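Local coordinates for cobalamin biosynthesis protein CobN (Mycobacterium tuberculosis, PDB 7C6O) that probably serves as the large, catalytic subunit of cobaltochelatase, the ligase that inserts cobalt into the corrin ring during cobalamin biosynthesis, at residues G1006-I1011 and D1070-F1075; D390-A395 and G1136-F1141. One frame throughout, in Å; residues are numbered along the deposited sequence. Where two conformers were deposited one is given.

Interaction 1. Residues G1006-I1011 and D1070-F1075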
# COMPACT_ATOMS: atom_id res chain seq x y z
N GLY A 1006 8.75 -6.07 14.76
CA GLY A 1006 9.96 -6.31 15.51
C GLY A 1006 10.38 -7.75 15.66
O GLY A 1006 11.56 -8.02 15.94
N LEU A 1007 9.47 -8.71 15.46
CA LEU A 1007 9.79 -10.10 15.78
C LEU A 1007 10.64 -10.77 14.71
O LEU A 1007 11.37 -11.71 15.02
CB LEU A 1007 8.50 -10.89 16.02
CG LEU A 1007 7.83 -10.53 17.35
CD1 LEU A 1007 6.58 -11.35 17.55
CD2 LEU A 1007 8.79 -10.71 18.51
N LEU A 1008 10.57 -10.31 13.45
CA LEU A 1008 11.51 -10.82 12.46
C LEU A 1008 12.94 -10.45 12.83
O LEU A 1008 13.84 -11.29 12.76
CB LEU A 1008 11.17 -10.27 11.07
CG LEU A 1008 12.12 -10.69 9.94
CD1 LEU A 1008 12.16 -12.20 9.80
CD2 LEU A 1008 11.71 -10.04 8.63
N GLN A 1009 13.15 -9.20 13.25
CA GLN A 1009 14.48 -8.80 13.71
C GLN A 1009 14.92 -9.63 14.91
O GLN A 1009 16.08 -10.04 15.00
CB GLN A 1009 14.48 -7.31 14.07
CG GLN A 1009 14.43 -6.37 12.86
CD GLN A 1009 13.03 -6.22 12.28
OE1 GLN A 1009 12.06 -6.75 12.81
NE2 GLN A 1009 12.93 -5.48 11.18
N LEU A 1010 14.00 -9.90 15.84
CA LEU A 1010 14.35 -10.67 17.03
C LEU A 1010 14.75 -12.10 16.66
O LEU A 1010 15.79 -12.60 17.11
CB LEU A 1010 13.18 -10.68 18.01
CG LEU A 1010 13.46 -11.35 19.36
CD1 LEU A 1010 14.53 -10.57 20.13
CD2 LEU A 1010 12.19 -11.48 20.18
N ILE A 1011 13.94 -12.76 15.83
CA ILE A 1011 14.22 -14.15 15.46
C ILE A 1011 15.54 -14.25 14.70
O ILE A 1011 16.32 -15.19 14.89
CB ILE A 1011 13.04 -14.73 14.65
CG1 ILE A 1011 12.05 -15.44 15.58
CG2 ILE A 1011 13.53 -15.70 13.58
CD1 ILE A 1011 11.45 -14.56 16.65
N ASP A 1070 5.17 -18.30 3.67
CA ASP A 1070 5.87 -17.62 2.59
C ASP A 1070 6.29 -16.21 2.93
O ASP A 1070 7.12 -15.64 2.22
CB ASP A 1070 4.98 -17.56 1.33
CG ASP A 1070 5.15 -18.75 0.44
OD1 ASP A 1070 6.23 -19.38 0.50
OD2 ASP A 1070 4.21 -19.06 -0.32
N SER A 1071 5.72 -15.62 3.98
CA SER A 1071 6.03 -14.25 4.36
C SER A 1071 6.21 -14.16 5.86
O SER A 1071 5.47 -14.78 6.62
CB SER A 1071 4.92 -13.27 3.92
OG SER A 1071 5.18 -11.97 4.42
N ASP A 1072 7.21 -13.39 6.28
CA ASP A 1072 7.49 -13.21 7.70
C ASP A 1072 6.37 -12.47 8.43
O ASP A 1072 6.28 -12.57 9.65
CB ASP A 1072 8.79 -12.44 7.88
CG ASP A 1072 8.81 -11.15 7.09
OD1 ASP A 1072 8.98 -11.21 5.85
OD2 ASP A 1072 8.61 -10.08 7.70
N ASP A 1073 5.52 -11.75 7.70
CA ASP A 1073 4.56 -10.87 8.36
C ASP A 1073 3.50 -11.65 9.13
O ASP A 1073 2.98 -11.16 10.14
CB ASP A 1073 3.91 -9.94 7.34
CG ASP A 1073 4.88 -8.88 6.84
OD1 ASP A 1073 5.57 -8.26 7.67
OD2 ASP A 1073 4.95 -8.68 5.61
N TYR A 1074 3.16 -12.86 8.68
CA TYR A 1074 2.12 -13.61 9.36
C TYR A 1074 2.56 -14.03 10.75
O TYR A 1074 1.86 -13.77 11.74
CB TYR A 1074 1.69 -14.82 8.51
CG TYR A 1074 0.94 -14.40 7.27
CD1 TYR A 1074 -0.42 -14.11 7.32
CD2 TYR A 1074 1.60 -14.26 6.06
CE1 TYR A 1074 -1.10 -13.71 6.19
CE2 TYR A 1074 0.92 -13.86 4.92
CZ TYR A 1074 -0.42 -13.58 4.99
OH TYR A 1074 -1.10 -13.18 3.86
N PHE A 1075 3.74 -14.65 10.88
CA PHE A 1075 4.16 -15.06 12.21
C PHE A 1075 4.46 -13.85 13.09
O PHE A 1075 4.26 -13.91 14.31
CB PHE A 1075 5.35 -16.04 12.14
CG PHE A 1075 6.72 -15.39 12.12
CD1 PHE A 1075 7.33 -14.98 13.30
CD2 PHE A 1075 7.41 -15.25 10.93
CE1 PHE A 1075 8.59 -14.40 13.28
CE2 PHE A 1075 8.67 -14.68 10.90
CZ PHE A 1075 9.27 -14.25 12.08
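The ring of Phe-1075 is the main projection of this contact, and the hollow that takes it lies on the first turn of helix 1007-1013, between Leu-1007, Leu-1008 and Ile-1011. Its outermost atom, CZ, reaches the backbone of that turn, 4.1 Å from Leu-1008 CA and 4.2 Å from Leu-1008 CD1. CE1 lies 4.3 Å from Ile-1011 CG1, which meets the ring obliquely, and 4.2 Å from Leu-1007 O, which sits at the ring edge, near its plane. For Phe-1075, chi1 of 88° lays the ring back along the first turn of its own helix, beside Asp-1072, with its CZ end in the hollow. The first turns of helices 1007-1013 and 1072-1089 are thereby packed together, with Tyr-1153 of helix 1136-1157 also on Phe-1075.

A second bump points the other way. The two methyls of Leu-1008 sit side by side against Asp-1072 CB, 3.9 Å from each, and the side chains cross at about a right angle; CD2 also touches Asp-1072 OD2 at 3.2 Å. Gln-1076 gives OD2 a weak hydrogen bond from its NE2, while its OE1 accepts from Leu-1008 N.

No hydrogen bond joins the two segments themselves. The contact is largely van der Waals, apolar round the ring, with one methyl against a carboxylate oxygen, and the polar link between the two helix starts is supplied by Gln-1076.

Interaction 2. Residues D390-A395 and G1136-F1141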
# COMPACT_ATOMS: atom_id res chain seq x y z
N ASP A 390 11.68 -14.20 -9.52
CA ASP A 390 13.05 -14.69 -9.70
C ASP A 390 13.92 -13.46 -9.93
O ASP A 390 14.13 -13.02 -11.06
CB ASP A 390 13.12 -15.67 -10.86
CG ASP A 390 14.48 -16.36 -10.98
OD1 ASP A 390 15.50 -15.80 -10.52
OD2 ASP A 390 14.53 -17.48 -11.54
N THR A 391 14.45 -12.92 -8.83
CA THR A 391 15.24 -11.69 -8.91
C THR A 391 16.49 -11.84 -9.76
O THR A 391 16.76 -10.95 -10.59
CB THR A 391 15.57 -11.20 -7.50
OG1 THR A 391 14.59 -11.69 -6.58
CG2 THR A 391 15.59 -9.68 -7.45
N PRO A 392 17.31 -12.89 -9.61
CA PRO A 392 18.51 -12.98 -10.47
C PRO A 392 18.18 -13.11 -11.95
O PRO A 392 18.82 -12.45 -12.77
CB PRO A 392 19.23 -14.23 -9.93
CG PRO A 392 18.75 -14.36 -8.53
CD PRO A 392 17.31 -13.95 -8.59
N ALA A 393 17.21 -13.95 -12.31
CA ALA A 393 16.85 -14.08 -13.72
C ALA A 393 16.24 -12.80 -14.27
O ALA A 393 16.48 -12.43 -15.42
CB ALA A 393 15.91 -15.27 -13.92
N SER A 394 15.45 -12.10 -13.45
CA SER A 394 14.88 -10.83 -13.87
C SER A 394 15.97 -9.78 -14.06
O SER A 394 15.90 -8.98 -15.01
CB SER A 394 13.85 -10.34 -12.84
OG SER A 394 12.77 -11.25 -12.72
N ALA A 395 16.96 -9.76 -13.18
CA ALA A 395 18.08 -8.83 -13.33
C ALA A 395 18.85 -9.11 -14.61
O ALA A 395 19.21 -8.18 -15.35
CB ALA A 395 19.00 -8.91 -12.12
N GLY A 1136 17.06 -21.79 -9.50
CA GLY A 1136 18.41 -21.48 -9.03
C GLY A 1136 18.44 -20.82 -7.66
O GLY A 1136 17.80 -21.27 -6.70
N TYR A 1137 19.22 -19.74 -7.57
CA TYR A 1137 19.47 -19.08 -6.29
C TYR A 1137 18.17 -18.68 -5.60
O TYR A 1137 17.99 -18.94 -4.40
CB TYR A 1137 20.36 -17.85 -6.51
CG TYR A 1137 20.58 -16.98 -5.28
CD1 TYR A 1137 19.68 -15.97 -4.95
CD2 TYR A 1137 21.69 -17.16 -4.47
CE1 TYR A 1137 19.88 -15.18 -3.84
CE2 TYR A 1137 21.90 -16.36 -3.36
CZ TYR A 1137 20.98 -15.38 -3.04
OH TYR A 1137 21.18 -14.58 -1.94
N LYS A 1138 17.25 -18.06 -6.34
CA LYS A 1138 16.02 -17.56 -5.72
C LYS A 1138 15.09 -18.70 -5.32
O LYS A 1138 14.41 -18.62 -4.29
CB LYS A 1138 15.32 -16.59 -6.66
CG LYS A 1138 14.14 -15.85 -6.04
CD LYS A 1138 14.53 -15.15 -4.75
CE LYS A 1138 13.50 -14.11 -4.34
NZ LYS A 1138 12.11 -14.65 -4.38
N GLY A 1139 15.05 -19.77 -6.12
CA GLY A 1139 14.29 -20.94 -5.71
C GLY A 1139 14.79 -21.53 -4.41
O GLY A 1139 14.01 -21.89 -3.53
N ALA A 1140 16.12 -21.62 -4.27
CA ALA A 1140 16.71 -22.08 -3.02
C ALA A 1140 16.42 -21.10 -1.89
O ALA A 1140 16.19 -21.50 -0.74
CB ALA A 1140 18.21 -22.27 -3.19
N PHE A 1141 16.45 -19.80 -2.20
CA PHE A 1141 16.12 -18.77 -1.22
C PHE A 1141 14.72 -18.98 -0.65
O PHE A 1141 14.51 -18.85 0.56
CB PHE A 1141 16.23 -17.39 -1.89
CG PHE A 1141 15.89 -16.23 -0.99
CD1 PHE A 1141 14.57 -15.87 -0.76
CD2 PHE A 1141 16.89 -15.47 -0.42
CE1 PHE A 1141 14.26 -14.79 0.05
CE2 PHE A 1141 16.59 -14.39 0.39
CZ PHE A 1141 15.27 -14.05 0.63
O HOH W 1 17.27 -17.41 -9.35
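Lys-1138 runs along the start of helix 391-405, and each part of its chain has a different neighbour. CB packs 3.8 Å from Pro-392 CD and 3.9 Å from Asp-390 OD1. CG passes over the backbone at the helix start, 4.0 Å from Asp-390 CA. The chain then bends at chi2 (53°), so that CD and CE pass obliquely across the Thr-391 hydroxyl, with OG1 3.5 Å from CE; that hydroxyl is hydrogen-bonded to Gly-384 O. A second bend at chi4 (49°) sets NZ, which forms a salt bridge with Glu-1142 and hydrogen bonds to the carbonyls of Ala-386 and Leu-389, partners that would largely compensate this buried charge.

Asp-390 is the N-cap of its helix: OD1 accepts from Ala-393 N at 3.1 Å, met from above the carboxylate plane. The same oxygen accepts a hydrogen bond from a water 2.7 Å from OD1, and this water accepts from Lys-1138 N, bridging the two helices. OD2 is hydrogen-bonded to His-1135 ND1.

Beside this, Pro-392 CG rests 4.0 Å from Tyr-1137 CD1. The axes of 391-395 and 1136-1141 approach to 8.7 Å and run nearly antiparallel (155°). Helix 420-431 flanks the pair, its Ile-424 touching both Pro-392 and Tyr-1137, while Leu-555 of strand 551-555 packs against Thr-391 and Ala-395.

In the fold
Helix 1136-1157 ties the two contacts together: its first turn forms one side of interaction 2, and further along Tyr-1149 and Tyr-1153 pack on Asp-1072 and Phe-1075 of interaction 1. The centres lie 21 Å apart and the nearest atoms about 8 Å, without touching. Along the chain, residues 390-395 come first, then 1006-1011, 1070-1075 and 1136-1141, so the long-range pairing of interaction 2 encloses the shorter-range pairing of interaction 1. Interaction 2 joins parts of the chain 741 residues apart, interaction 1 parts only 59 apart. All four segments belong to the CobN/magnesium chelatase region, so distant parts of that region are packed together.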